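Local coordinates for dihydrodipicolinate synthase (Rhodopseudomonas palustris, PDB 3DZ1), which probably acts as a 4-hydroxy-tetrahydrodipicolinate synthase, a pyruvate-using lyase of the DapA family linked to lysine biosynthesis, at residues F222-V227 with K270-L275; A14-P19 with D36-V41; L52-K57 with V264-L269; S30-T35 with I71-S76. One frame throughout, in Å; residues are numbered along the deposited sequence.

Interaction 1. Residues F222-V227 with K270-L275; sequences FPDMLV and KKRGLL
R272 meets F222 and D224 with the outer part of its side chain, from CD onward. CB sets out toward the helix that begins at P223, and CG follows. R272 CD is 4.0 Å from F222 CE1. The chain bends at this point (chi3 70°), and the F222 ring covers one face of the guanidinium. F222 CE1 lies over its centre, the planes 23° apart. The ring comes closest at F222 CD1, 3.2 Å from R272 NH1. At the tip, both terminal nitrogens grip D224 end-on. R272 NH1 donates to D224 OD1 at 3.0 Å, in a nearly straight bond. R272 NH2 donates to D224 OD2, also at 3.0 Å. The carboxylate is turned 35° from the guanidinium, and both its oxygens are met from above their own plane. A further bond from R272 NH1 to the backbone O of C221 helps fix the rotation of the group. F37 of helix 28-40 packs against R272 as well. R272 leaves the C-terminal end of helix 260-271, where G273 forms a Schellman motif. This bidentate salt bridge thus ties that helix end to the first turn of helix 223-234, which follows the last strand of the TIM barrel.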
loop_
_atom_site.group_PDB
_atom_site.type_symbol
_atom_site.label_atom_id
_atom_site.label_comp_id
_atom_site.label_asym_id
_atom_site.label_seq_id
_atom_site.Cartn_x
_atom_site.Cartn_y
_atom_site.Cartn_z
ATOM N N PHE A 222 14.750 -26.693 -10.601
ATOM C CA PHE A 222 15.612 -27.835 -10.324
ATOM C C PHE A 222 15.290 -28.349 -8.928
ATOM O O PHE A 222 16.139 -28.353 -8.034
ATOM C CB PHE A 222 17.088 -27.457 -10.435
ATOM C CG PHE A 222 17.583 -27.400 -11.849
ATOM C CD1 PHE A 222 17.984 -28.561 -12.505
ATOM C CD2 PHE A 222 17.609 -26.193 -12.544
ATOM C CE1 PHE A 222 18.403 -28.521 -13.836
ATOM C CE2 PHE A 222 18.027 -26.142 -13.874
ATOM C CZ PHE A 222 18.424 -27.309 -14.521
ATOM N N PRO A 223 14.039 -28.786 -8.718
ATOM C CA PRO A 223 13.659 -29.293 -7.399
ATOM C C PRO A 223 14.507 -30.510 -7.068
ATOM O O PRO A 223 14.765 -30.796 -5.899
ATOM C CB PRO A 223 12.179 -29.624 -7.570
ATOM C CG PRO A 223 12.097 -30.027 -9.013
ATOM C CD PRO A 223 12.950 -28.983 -9.691
ATOM N N ASP A 224 14.943 -31.216 -8.111
ATOM C CA ASP A 224 15.773 -32.395 -7.934
ATOM C C ASP A 224 17.091 -32.044 -7.240
ATOM O O ASP A 224 17.592 -32.819 -6.417
ATOM C CB ASP A 224 16.014 -33.094 -9.292
ATOM C CG ASP A 224 16.486 -32.142 -10.392
ATOM O OD1 ASP A 224 15.974 -31.008 -10.486
ATOM O OD2 ASP A 224 17.358 -32.545 -11.191
HETATM N N MSE A 225 17.640 -30.868 -7.537
HETATM C CA MSE A 225 18.890 -30.462 -6.910
HETATM C C MSE A 225 18.679 -29.901 -5.504
HETATM O O MSE A 225 19.556 -30.019 -4.653
HETATM C CB MSE A 225 19.625 -29.449 -7.789
HETATM C CG MSE A 225 20.102 -30.031 -9.117
HETATM SE SE MSE A 225 21.290 -31.575 -8.927
HETATM C CE MSE A 225 19.996 -32.987 -9.150
ATOM N N LEU A 226 17.529 -29.285 -5.250
ATOM C CA LEU A 226 17.275 -28.775 -3.910
ATOM C C LEU A 226 17.024 -29.962 -2.975
ATOM O O LEU A 226 17.222 -29.860 -1.760
ATOM C CB LEU A 226 16.088 -27.805 -3.904
ATOM C CG LEU A 226 16.306 -26.505 -4.690
ATOM C CD1 LEU A 226 15.186 -25.525 -4.360
ATOM C CD2 LEU A 226 17.659 -25.889 -4.335
ATOM N N VAL A 227 16.599 -31.091 -3.543
ATOM C CA VAL A 227 16.377 -32.301 -2.752
ATOM C C VAL A 227 17.723 -32.637 -2.103
ATOM O O VAL A 227 17.794 -32.981 -0.914
ATOM C CB VAL A 227 15.930 -33.501 -3.643
ATOM C CG1 VAL A 227 16.100 -34.813 -2.880
ATOM C CG2 VAL A 227 14.472 -33.339 -4.059
ATOM N N LYS A 270 10.287 -26.792 -19.779
ATOM C CA LYS A 270 10.002 -27.245 -21.137
ATOM C C LYS A 270 11.306 -27.774 -21.728
ATOM O O LYS A 270 11.343 -28.833 -22.350
ATOM C CB LYS A 270 9.483 -26.083 -21.992
ATOM C CG LYS A 270 9.217 -26.454 -23.447
ATOM C CD LYS A 270 8.872 -25.223 -24.272
ATOM C CE LYS A 270 8.793 -25.554 -25.755
ATOM N NZ LYS A 270 8.706 -24.312 -26.584
ATOM N N LYS A 271 12.379 -27.018 -21.518
ATOM C CA LYS A 271 13.698 -27.389 -22.008
ATOM C C LYS A 271 14.131 -28.718 -21.386
ATOM O O LYS A 271 14.892 -29.479 -21.992
ATOM C CB LYS A 271 14.697 -26.282 -21.663
ATOM C CG LYS A 271 16.114 -26.534 -22.129
ATOM C CD LYS A 271 17.030 -25.363 -21.767
ATOM C CE LYS A 271 16.709 -24.118 -22.583
ATOM N NZ LYS A 271 16.989 -24.335 -24.031
ATOM N N ARG A 272 13.646 -28.997 -20.178
ATOM C CA ARG A 272 13.982 -30.244 -19.503
ATOM C C ARG A 272 13.080 -31.394 -19.959
ATOM O O ARG A 272 13.217 -32.524 -19.489
ATOM C CB ARG A 272 13.890 -30.079 -17.983
ATOM C CG ARG A 272 14.908 -29.106 -17.411
ATOM C CD ARG A 272 14.987 -29.203 -15.897
ATOM N NE ARG A 272 15.608 -30.453 -15.466
ATOM C CZ ARG A 272 15.741 -30.829 -14.197
ATOM N NH1 ARG A 272 15.295 -30.053 -13.221
ATOM N NH2 ARG A 272 16.322 -31.986 -13.906
ATOM N N GLY A 273 12.156 -31.091 -20.868
ATOM C CA GLY A 273 11.258 -32.106 -21.391
ATOM C C GLY A 273 10.061 -32.451 -20.524
ATOM O O GLY A 273 9.392 -33.454 -20.776
ATOM N N LEU A 274 9.778 -31.626 -19.517
ATOM C CA LEU A 274 8.658 -31.875 -18.614
ATOM C C LEU A 274 7.367 -31.212 -19.089
ATOM O O LEU A 274 6.275 -31.726 -18.846
ATOM C CB LEU A 274 9.012 -31.399 -17.199
ATOM C CG LEU A 274 10.269 -32.061 -16.622
ATOM C CD1 LEU A 274 10.626 -31.437 -15.284
ATOM C CD2 LEU A 274 10.036 -33.558 -16.480
ATOM N N LEU A 275 7.489 -30.069 -19.754
ATOM C CA LEU A 275 6.317 -29.373 -20.280
ATOM C C LEU A 275 6.370 -29.400 -21.808
ATOM O O LEU A 275 7.449 -29.289 -22.391
ATOM C CB LEU A 275 6.285 -27.911 -19.810
ATOM C CG LEU A 275 6.128 -27.605 -18.319
ATOM C CD1 LEU A 275 6.039 -26.090 -18.116
ATOM C CD2 LEU A 275 4.882 -28.281 -17.784
#

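Interaction 2. Residues A14-P19 with D36-V41; sequences AIAPTP and DFYAEV
The ring of Y38 carries the methyl of A14 on one face. A14 CB stands 3.6 Å from the ring centroid and 19° off the normal, a CH-pi contact. It is displaced toward the CD1-CE1 side, 3.5 Å from Y38 CD1. The methyl of A16 approaches the ring obliquely, with A16 CB 3.9 Å from Y38 CE2. Beyond the ring, the hydroxyl lies among carbons of the next residues. Y38 OH is 3.6 Å from P17 CD and equally far from A16 CA. Y38 CG is anti to the carbonyl carbon (chi1 -60°), and the ring projects toward the strand end. The contact belongs to the beta-alpha-beta unit of strand 11-15, helix 28-40 and strand 45-48, the first such unit of the barrel. V46 of the following strand touches both A16 and Y38. The polar tip is served by a water. It donates to the backbone O of I15 at 3.0 Å, and it lies 2.5 Å from Y38 OH in a short hydrogen bond. The water thereby links hydroxyl and strand. On the other side of the strand, I15 points away from the helix and lies near M217, a predicted pyruvate-binding residue.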
loop_
_atom_site.group_PDB
_atom_site.type_symbol
_atom_site.label_atom_id
_atom_site.label_comp_id
_atom_site.label_asym_id
_atom_site.label_seq_id
_atom_site.Cartn_x
_atom_site.Cartn_y
_atom_site.Cartn_z
ATOM N N ALA A 14 7.540 -29.882 -4.119
ATOM C CA ALA A 14 7.620 -29.085 -5.335
ATOM C C ALA A 14 6.338 -28.288 -5.576
ATOM O O ALA A 14 5.243 -28.815 -5.444
ATOM C CB ALA A 14 7.903 -29.995 -6.529
ATOM N N ILE A 15 6.477 -27.008 -5.909
ATOM C CA ILE A 15 5.309 -26.185 -6.207
ATOM C C ILE A 15 5.118 -26.321 -7.710
ATOM O O ILE A 15 5.933 -25.843 -8.501
ATOM C CB ILE A 15 5.532 -24.706 -5.857
ATOM C CG1 ILE A 15 5.895 -24.572 -4.373
ATOM C CG2 ILE A 15 4.256 -23.913 -6.159
ATOM C CD1 ILE A 15 6.215 -23.155 -3.937
ATOM N N ALA A 16 4.037 -26.985 -8.097
ATOM C CA ALA A 16 3.755 -27.239 -9.499
ATOM C C ALA A 16 3.037 -26.153 -10.277
ATOM O O ALA A 16 2.023 -25.612 -9.838
ATOM C CB ALA A 16 2.967 -28.542 -9.628
ATOM N N PRO A 17 3.570 -25.805 -11.454
ATOM C CA PRO A 17 2.910 -24.783 -12.261
ATOM C C PRO A 17 1.768 -25.541 -12.942
ATOM O O PRO A 17 1.748 -26.771 -12.915
ATOM C CB PRO A 17 3.995 -24.385 -13.254
ATOM C CG PRO A 17 4.721 -25.676 -13.472
ATOM C CD PRO A 17 4.850 -26.211 -12.059
ATOM N N THR A 18 0.808 -24.829 -13.517
ATOM C CA THR A 18 -0.275 -25.500 -14.223
ATOM C C THR A 18 0.144 -25.486 -15.688
ATOM O O THR A 18 0.266 -24.421 -16.291
ATOM C CB THR A 18 -1.616 -24.757 -14.044
ATOM O OG1 THR A 18 -2.020 -24.842 -12.673
ATOM C CG2 THR A 18 -2.701 -25.375 -14.921
ATOM N N PRO A 19 0.404 -26.669 -16.271
ATOM C CA PRO A 19 0.821 -26.789 -17.673
ATOM C C PRO A 19 -0.267 -26.389 -18.664
ATOM O O PRO A 19 -1.382 -26.899 -18.598
ATOM C CB PRO A 19 1.179 -28.274 -17.808
ATOM C CG PRO A 19 1.499 -28.695 -16.411
ATOM C CD PRO A 19 0.441 -27.985 -15.613
ATOM N N ASP A 36 5.306 -37.364 -12.220
ATOM C CA ASP A 36 6.202 -38.522 -12.231
ATOM C C ASP A 36 7.625 -38.074 -11.950
ATOM O O ASP A 36 8.388 -38.757 -11.258
ATOM C CB ASP A 36 6.160 -39.231 -13.588
ATOM C CG ASP A 36 4.812 -39.857 -13.877
ATOM O OD1 ASP A 36 4.069 -40.143 -12.913
ATOM O OD2 ASP A 36 4.503 -40.076 -15.068
ATOM N N PHE A 37 7.976 -36.922 -12.511
ATOM C CA PHE A 37 9.297 -36.337 -12.336
ATOM C C PHE A 37 9.568 -36.052 -10.859
ATOM O O PHE A 37 10.577 -36.497 -10.302
ATOM C CB PHE A 37 9.401 -35.035 -13.135
ATOM C CG PHE A 37 10.673 -34.278 -12.885
ATOM C CD1 PHE A 37 11.894 -34.776 -13.329
ATOM C CD2 PHE A 37 10.654 -33.086 -12.171
ATOM C CE1 PHE A 37 13.080 -34.099 -13.059
ATOM C CE2 PHE A 37 11.836 -32.402 -11.898
ATOM C CZ PHE A 37 13.050 -32.910 -12.342
ATOM N N TYR A 38 8.669 -35.302 -10.227
ATOM C CA TYR A 38 8.831 -34.967 -8.813
ATOM C C TYR A 38 9.035 -36.207 -7.942
ATOM O O TYR A 38 9.866 -36.207 -7.032
ATOM C CB TYR A 38 7.614 -34.198 -8.293
ATOM C CG TYR A 38 7.328 -32.890 -8.997
ATOM C CD1 TYR A 38 8.357 -32.001 -9.317
ATOM C CD2 TYR A 38 6.018 -32.513 -9.294
ATOM C CE1 TYR A 38 8.083 -30.765 -9.911
ATOM C CE2 TYR A 38 5.734 -31.286 -9.886
ATOM C CZ TYR A 38 6.767 -30.417 -10.191
ATOM O OH TYR A 38 6.480 -29.198 -10.760
ATOM N N ALA A 39 8.259 -37.254 -8.205
ATOM C CA ALA A 39 8.372 -38.483 -7.430
ATOM C C ALA A 39 9.718 -39.141 -7.699
ATOM O O ALA A 39 10.413 -39.569 -6.775
ATOM C CB ALA A 39 7.249 -39.441 -7.795
ATOM N N GLU A 40 10.083 -39.202 -8.975
ATOM C CA GLU A 40 11.334 -39.819 -9.399
ATOM C C GLU A 40 12.575 -39.209 -8.753
ATOM O O GLU A 40 13.526 -39.925 -8.427
ATOM C CB GLU A 40 11.459 -39.724 -10.921
ATOM C CG GLU A 40 12.693 -40.383 -11.501
ATOM C CD GLU A 40 12.848 -40.096 -12.986
ATOM O OE1 GLU A 40 12.976 -38.905 -13.353
ATOM O OE2 GLU A 40 12.835 -41.056 -13.787
ATOM N N VAL A 41 12.569 -37.893 -8.562
ATOM C CA VAL A 41 13.732 -37.222 -7.987
ATOM C C VAL A 41 13.767 -37.096 -6.461
ATOM O O VAL A 41 14.640 -36.420 -5.914
ATOM C CB VAL A 41 13.929 -35.816 -8.616
ATOM C CG1 VAL A 41 14.051 -35.947 -10.125
ATOM C CG2 VAL A 41 12.780 -34.893 -8.236
HETATM O O HOH W 1 8.034 -27.281 -10.131
#

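Interaction 3. Residues L52-K57 with V264-L269; sequences LGEAPK and VRKYVL
A salt-bridge network joins the loop after strand 45-48 of the TIM barrel to helix 260-271 of the C-terminal helical part, with E54 between K266 and K57. E54 and K266, both buried, come from opposite directions. Both chains are extended beyond CG, so their charged ends meet between loop and helix. K266 NZ donates to E54 OE2 at 2.7 Å and meets it nearly along the C-O axis. K266 CE follows closely, 3.3 Å from E54 OE2. The other oxygen faces back to its own loop. K57 NZ donates to E54 OE1 at 2.9 Å, coming from the anti side and 31° out of the carboxylate plane. The backbone N of R281 also binds E54 OE1, which probably holds the carboxylate in one orientation. K266 NZ has two further acceptors, the backbone O atoms of T18 and A279, and K57 NZ has those of R281 and P283. F20 packs on both E54 and K266. A glutamine in place of E54 would probably leave K266 and K57 without their shared negative charge. One carboxylate between two ammonium groups is likely to stay ionised, and its charge would help offset the cost of burying K266.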
loop_
_atom_site.group_PDB
_atom_site.type_symbol
_atom_site.label_atom_id
_atom_site.label_comp_id
_atom_site.label_asym_id
_atom_site.label_seq_id
_atom_site.Cartn_x
_atom_site.Cartn_y
_atom_site.Cartn_z
ATOM N N LEU A 52 1.233 -19.416 -8.065
ATOM C CA LEU A 52 2.252 -20.032 -8.906
ATOM C C LEU A 52 1.682 -21.009 -9.925
ATOM O O LEU A 52 2.307 -21.274 -10.954
ATOM C CB LEU A 52 3.310 -20.722 -8.042
ATOM C CG LEU A 52 4.175 -19.778 -7.197
ATOM C CD1 LEU A 52 5.282 -20.571 -6.520
ATOM C CD2 LEU A 52 4.781 -18.697 -8.072
ATOM N N GLY A 53 0.497 -21.539 -9.638
ATOM C CA GLY A 53 -0.151 -22.460 -10.556
ATOM C C GLY A 53 -1.145 -21.708 -11.424
ATOM O O GLY A 53 -1.969 -22.309 -12.115
ATOM N N GLU A 54 -1.061 -20.378 -11.381
ATOM C CA GLU A 54 -1.942 -19.503 -12.153
ATOM C C GLU A 54 -3.421 -19.803 -11.915
ATOM O O GLU A 54 -4.249 -19.649 -12.815
ATOM C CB GLU A 54 -1.619 -19.620 -13.648
ATOM C CG GLU A 54 -0.190 -19.228 -14.004
ATOM C CD GLU A 54 0.135 -19.448 -15.474
ATOM O OE1 GLU A 54 -0.332 -18.656 -16.324
ATOM O OE2 GLU A 54 0.857 -20.422 -15.781
ATOM N N ALA A 55 -3.750 -20.222 -10.697
ATOM C CA ALA A 55 -5.133 -20.539 -10.353
ATOM C C ALA A 55 -6.087 -19.371 -10.636
ATOM O O ALA A 55 -7.225 -19.581 -11.055
ATOM C CB ALA A 55 -5.230 -20.945 -8.891
ATOM N N PRO A 56 -5.639 -18.125 -10.403
ATOM C CA PRO A 56 -6.539 -17.000 -10.671
ATOM C C PRO A 56 -6.953 -16.915 -12.141
ATOM O O PRO A 56 -7.940 -16.255 -12.471
ATOM C CB PRO A 56 -5.717 -15.793 -10.231
ATOM C CG PRO A 56 -4.900 -16.348 -9.105
ATOM C CD PRO A 56 -4.445 -17.675 -9.665
ATOM N N LYS A 57 -6.204 -17.594 -13.011
ATOM C CA LYS A 57 -6.468 -17.589 -14.452
ATOM C C LYS A 57 -7.326 -18.763 -14.924
ATOM O O LYS A 57 -7.584 -18.909 -16.121
ATOM C CB LYS A 57 -5.146 -17.606 -15.229
ATOM C CG LYS A 57 -4.170 -16.512 -14.835
ATOM C CD LYS A 57 -2.887 -16.620 -15.648
ATOM C CE LYS A 57 -1.860 -15.594 -15.212
ATOM N NZ LYS A 57 -0.578 -15.757 -15.953
ATOM N N VAL A 264 10.488 -17.907 -16.483
ATOM C CA VAL A 264 11.764 -18.602 -16.380
ATOM C C VAL A 264 11.529 -20.073 -16.058
ATOM O O VAL A 264 12.115 -20.954 -16.690
ATOM C CB VAL A 264 12.668 -17.975 -15.292
ATOM C CG1 VAL A 264 13.930 -18.816 -15.109
ATOM C CG2 VAL A 264 13.046 -16.554 -15.691
ATOM N N ARG A 265 10.664 -20.330 -15.079
ATOM C CA ARG A 265 10.334 -21.695 -14.664
ATOM C C ARG A 265 9.804 -22.536 -15.814
ATOM O O ARG A 265 10.301 -23.626 -16.082
ATOM C CB ARG A 265 9.252 -21.698 -13.583
ATOM C CG ARG A 265 9.663 -21.170 -12.231
ATOM C CD ARG A 265 8.464 -21.185 -11.289
ATOM N NE ARG A 265 8.780 -20.645 -9.973
ATOM C CZ ARG A 265 9.167 -19.394 -9.746
ATOM N NH1 ARG A 265 9.290 -18.542 -10.749
ATOM N NH2 ARG A 265 9.431 -18.993 -8.511
ATOM N N LYS A 266 8.762 -22.037 -16.469
ATOM C CA LYS A 266 8.156 -22.770 -17.568
ATOM C C LYS A 266 9.094 -22.962 -18.751
ATOM O O LYS A 266 9.053 -23.997 -19.418
ATOM C CB LYS A 266 6.856 -22.085 -17.998
ATOM C CG LYS A 266 5.713 -22.336 -17.007
ATOM C CD LYS A 266 4.363 -21.932 -17.580
ATOM C CE LYS A 266 3.229 -22.559 -16.786
ATOM N NZ LYS A 266 1.904 -22.291 -17.406
ATOM N N TYR A 267 9.944 -21.973 -19.006
ATOM C CA TYR A 267 10.907 -22.071 -20.096
ATOM C C TYR A 267 11.866 -23.234 -19.820
ATOM O O TYR A 267 12.117 -24.066 -20.689
ATOM C CB TYR A 267 11.700 -20.765 -20.215
ATOM C CG TYR A 267 12.888 -20.847 -21.150
ATOM C CD1 TYR A 267 12.713 -20.993 -22.525
ATOM C CD2 TYR A 267 14.192 -20.798 -20.655
ATOM C CE1 TYR A 267 13.809 -21.091 -23.387
ATOM C CE2 TYR A 267 15.294 -20.894 -21.505
ATOM C CZ TYR A 267 15.095 -21.042 -22.869
ATOM O OH TYR A 267 16.177 -21.148 -23.708
ATOM N N VAL A 268 12.395 -23.295 -18.604
ATOM C CA VAL A 268 13.332 -24.355 -18.241
ATOM C C VAL A 268 12.675 -25.736 -18.153
ATOM O O VAL A 268 13.231 -26.726 -18.632
ATOM C CB VAL A 268 14.031 -24.043 -16.897
ATOM C CG1 VAL A 268 14.948 -25.193 -16.508
ATOM C CG2 VAL A 268 14.840 -22.753 -17.019
ATOM N N LEU A 269 11.494 -25.804 -17.549
ATOM C CA LEU A 269 10.800 -27.082 -17.419
ATOM C C LEU A 269 10.482 -27.665 -18.794
ATOM O O LEU A 269 10.414 -28.882 -18.960
ATOM C CB LEU A 269 9.516 -26.913 -16.602
ATOM C CG LEU A 269 9.735 -26.592 -15.120
ATOM C CD1 LEU A 269 8.407 -26.257 -14.455
ATOM C CD2 LEU A 269 10.392 -27.784 -14.437
#

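Interaction 4. Residues S30-T35 with I71-S76; sequences SIDRLT and IKRAKS
The guanidinium of R73 lies flat against D32, with D32 CB over its centre. D32 CB is 3.5 Å from R73 NE and 3.6 Å from R73 CZ. The carboxylate of D32 stacks on the guanidinium, their planes 23° apart, while the two side chains cross at about a right angle. No N-H of R73 points at it. D32 OD1 stays 4.0 Å from R73 NE and well out of the guanidinium plane, so any direct attraction is probably electrostatic only. A water links them, donating to D32 OD1 and accepting from R73 NH1 at 3.2 Å. Nearer the backbone, T35 CG2 rests on R73 CG at 3.5 Å and meets the methyl of A74 at 3.7 Å. T35 CG2 is set by the bond of its hydroxyl. T35 OG1 donates to the backbone O of I31 at 2.8 Å, and CG2 is left to face R73. The backbone N of T35 reaches the same oxygen from the opposite face. R73 CG is anti to the backbone N (chi1 -171°), and the chain bends at chi2 to run past T35 and over D32. Each charge has its salt bridge with another residue of the opposite helix: R73 NH2 with D36 OD2, and D32 OD2 with R69 NH2. A leucine at R73 would probably leave D36 without its salt-bridge partner and uncover the CB of D32. The contact joins helix 28-40 to the end of helix 60-73. These are neighbouring helices on the outside of the barrel. F70 packs on T35, and A74 touches V79 of strand 78-82.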
loop_
_atom_site.group_PDB
_atom_site.type_symbol
_atom_site.label_atom_id
_atom_site.label_comp_id
_atom_site.label_asym_id
_atom_site.label_seq_id
_atom_site.Cartn_x
_atom_site.Cartn_y
_atom_site.Cartn_z
ATOM N N SER A 30 1.309 -33.229 -19.532
ATOM C CA SER A 30 2.419 -32.606 -18.816
ATOM C C SER A 30 2.212 -32.639 -17.306
ATOM O O SER A 30 3.179 -32.710 -16.546
ATOM C CB SER A 30 2.613 -31.165 -19.291
ATOM O OG SER A 30 3.224 -31.146 -20.571
ATOM N N ILE A 31 0.960 -32.579 -16.864
ATOM C CA ILE A 31 0.691 -32.649 -15.433
ATOM C C ILE A 31 1.191 -34.001 -14.926
ATOM O O ILE A 31 1.841 -34.079 -13.886
ATOM C CB ILE A 31 -0.817 -32.499 -15.125
ATOM C CG1 ILE A 31 -1.246 -31.049 -15.366
ATOM C CG2 ILE A 31 -1.106 -32.907 -13.682
ATOM C CD1 ILE A 31 -2.726 -30.798 -15.177
ATOM N N ASP A 32 0.916 -35.064 -15.678
ATOM C CA ASP A 32 1.357 -36.398 -15.278
ATOM C C ASP A 32 2.879 -36.503 -15.350
ATOM O O ASP A 32 3.516 -37.086 -14.475
ATOM C CB ASP A 32 0.739 -37.480 -16.175
ATOM C CG ASP A 32 -0.779 -37.453 -16.179
ATOM O OD1 ASP A 32 -1.387 -37.176 -15.123
ATOM O OD2 ASP A 32 -1.367 -37.729 -17.247
ATOM N N ARG A 33 3.454 -35.942 -16.406
ATOM C CA ARG A 33 4.895 -35.969 -16.606
ATOM C C ARG A 33 5.614 -35.236 -15.469
ATOM O O ARG A 33 6.635 -35.708 -14.956
ATOM C CB ARG A 33 5.227 -35.325 -17.951
ATOM C CG ARG A 33 6.671 -35.438 -18.383
ATOM C CD ARG A 33 6.844 -34.734 -19.714
ATOM N NE ARG A 33 5.973 -35.303 -20.734
ATOM C CZ ARG A 33 5.278 -34.588 -21.613
ATOM N NH1 ARG A 33 5.339 -33.262 -21.603
ATOM N NH2 ARG A 33 4.525 -35.203 -22.514
ATOM N N LEU A 34 5.087 -34.076 -15.088
ATOM C CA LEU A 34 5.668 -33.300 -13.995
ATOM C C LEU A 34 5.583 -34.093 -12.698
ATOM O O LEU A 34 6.553 -34.183 -11.950
ATOM C CB LEU A 34 4.918 -31.976 -13.812
ATOM C CG LEU A 34 5.355 -30.781 -14.656
ATOM C CD1 LEU A 34 4.425 -29.602 -14.399
ATOM C CD2 LEU A 34 6.794 -30.418 -14.305
ATOM N N THR A 35 4.412 -34.665 -12.440
ATOM C CA THR A 35 4.195 -35.440 -11.229
ATOM C C THR A 35 5.151 -36.622 -11.125
ATOM O O THR A 35 5.730 -36.864 -10.063
ATOM C CB THR A 35 2.749 -35.968 -11.151
ATOM O OG1 THR A 35 1.834 -34.866 -11.204
ATOM C CG2 THR A 35 2.535 -36.732 -9.849
ATOM N N ILE A 71 -3.546 -34.863 -7.720
ATOM C CA ILE A 71 -3.800 -35.713 -6.568
ATOM C C ILE A 71 -3.817 -37.192 -6.954
ATOM O O ILE A 71 -3.174 -38.020 -6.304
ATOM C CB ILE A 71 -5.138 -35.345 -5.887
ATOM C CG1 ILE A 71 -5.054 -33.926 -5.318
ATOM C CG2 ILE A 71 -5.441 -36.321 -4.758
ATOM C CD1 ILE A 71 -6.358 -33.410 -4.742
ATOM N N LYS A 72 -4.534 -37.518 -8.021
ATOM C CA LYS A 72 -4.637 -38.902 -8.468
ATOM C C LYS A 72 -3.329 -39.479 -8.999
ATOM O O LYS A 72 -3.084 -40.682 -8.887
ATOM C CB LYS A 72 -5.724 -39.020 -9.538
ATOM C CG LYS A 72 -7.107 -38.609 -9.055
ATOM C CD LYS A 72 -7.549 -39.452 -7.873
ATOM C CE LYS A 72 -8.953 -39.091 -7.426
ATOM N NZ LYS A 72 -9.380 -39.933 -6.276
ATOM N N ARG A 73 -2.485 -38.624 -9.566
ATOM C CA ARG A 73 -1.215 -39.068 -10.131
ATOM C C ARG A 73 -0.121 -39.286 -9.083
ATOM O O ARG A 73 0.664 -40.232 -9.184
ATOM C CB ARG A 73 -0.731 -38.055 -11.174
ATOM C CG ARG A 73 0.469 -38.508 -11.989
ATOM C CD ARG A 73 0.072 -39.560 -13.004
ATOM N NE ARG A 73 1.203 -39.994 -13.817
ATOM C CZ ARG A 73 1.096 -40.782 -14.882
ATOM N NH1 ARG A 73 -0.095 -41.222 -15.263
ATOM N NH2 ARG A 73 2.177 -41.131 -15.564
ATOM N N ALA A 74 -0.066 -38.411 -8.084
ATOM C CA ALA A 74 0.947 -38.507 -7.032
ATOM C C ALA A 74 0.550 -39.489 -5.932
ATOM O O ALA A 74 0.429 -39.120 -4.766
ATOM C CB ALA A 74 1.205 -37.131 -6.430
ATOM N N LYS A 75 0.369 -40.747 -6.308
ATOM C CA LYS A 75 -0.035 -41.783 -5.363
ATOM C C LYS A 75 0.907 -41.975 -4.167
ATOM O O LYS A 75 0.457 -42.316 -3.073
ATOM C CB LYS A 75 -0.198 -43.113 -6.106
ATOM C CG LYS A 75 -1.152 -43.040 -7.292
ATOM C CD LYS A 75 -1.230 -44.369 -8.033
ATOM C CE LYS A 75 0.138 -44.808 -8.547
ATOM N NZ LYS A 75 0.085 -46.106 -9.283
ATOM N N SER A 76 2.203 -41.753 -4.371
ATOM C CA SER A 76 3.188 -41.933 -3.303
ATOM C C SER A 76 3.640 -40.643 -2.623
ATOM O O SER A 76 4.568 -40.660 -1.811
ATOM C CB SER A 76 4.421 -42.657 -3.848
ATOM O OG SER A 76 5.088 -41.853 -4.809
HETATM O O HOH W 2 -3.005 -39.913 -14.877
#

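Overall arrangement
Interactions 2 and 3 are buried, while interactions 1 and 4 are only partly so. Helix 28-40 serves both interaction 2 and interaction 4: one face turns to strand 11-15, another to helix 60-73. The salt bridge from D36 to R73 links those two contacts. Helix 260-271 serves interactions 1 and 3, which use its end and its middle. Interaction 2 is apolar, with one bridging water. Interaction 3 is a charge network around a buried pair. Interaction 1 pairs charges directly at helix ends, whereas interaction 4 stacks them, and each makes its salt bridge to another residue of the facing helix. F37 packs on L274, and T18 binds both G53 and K266, tying the four together.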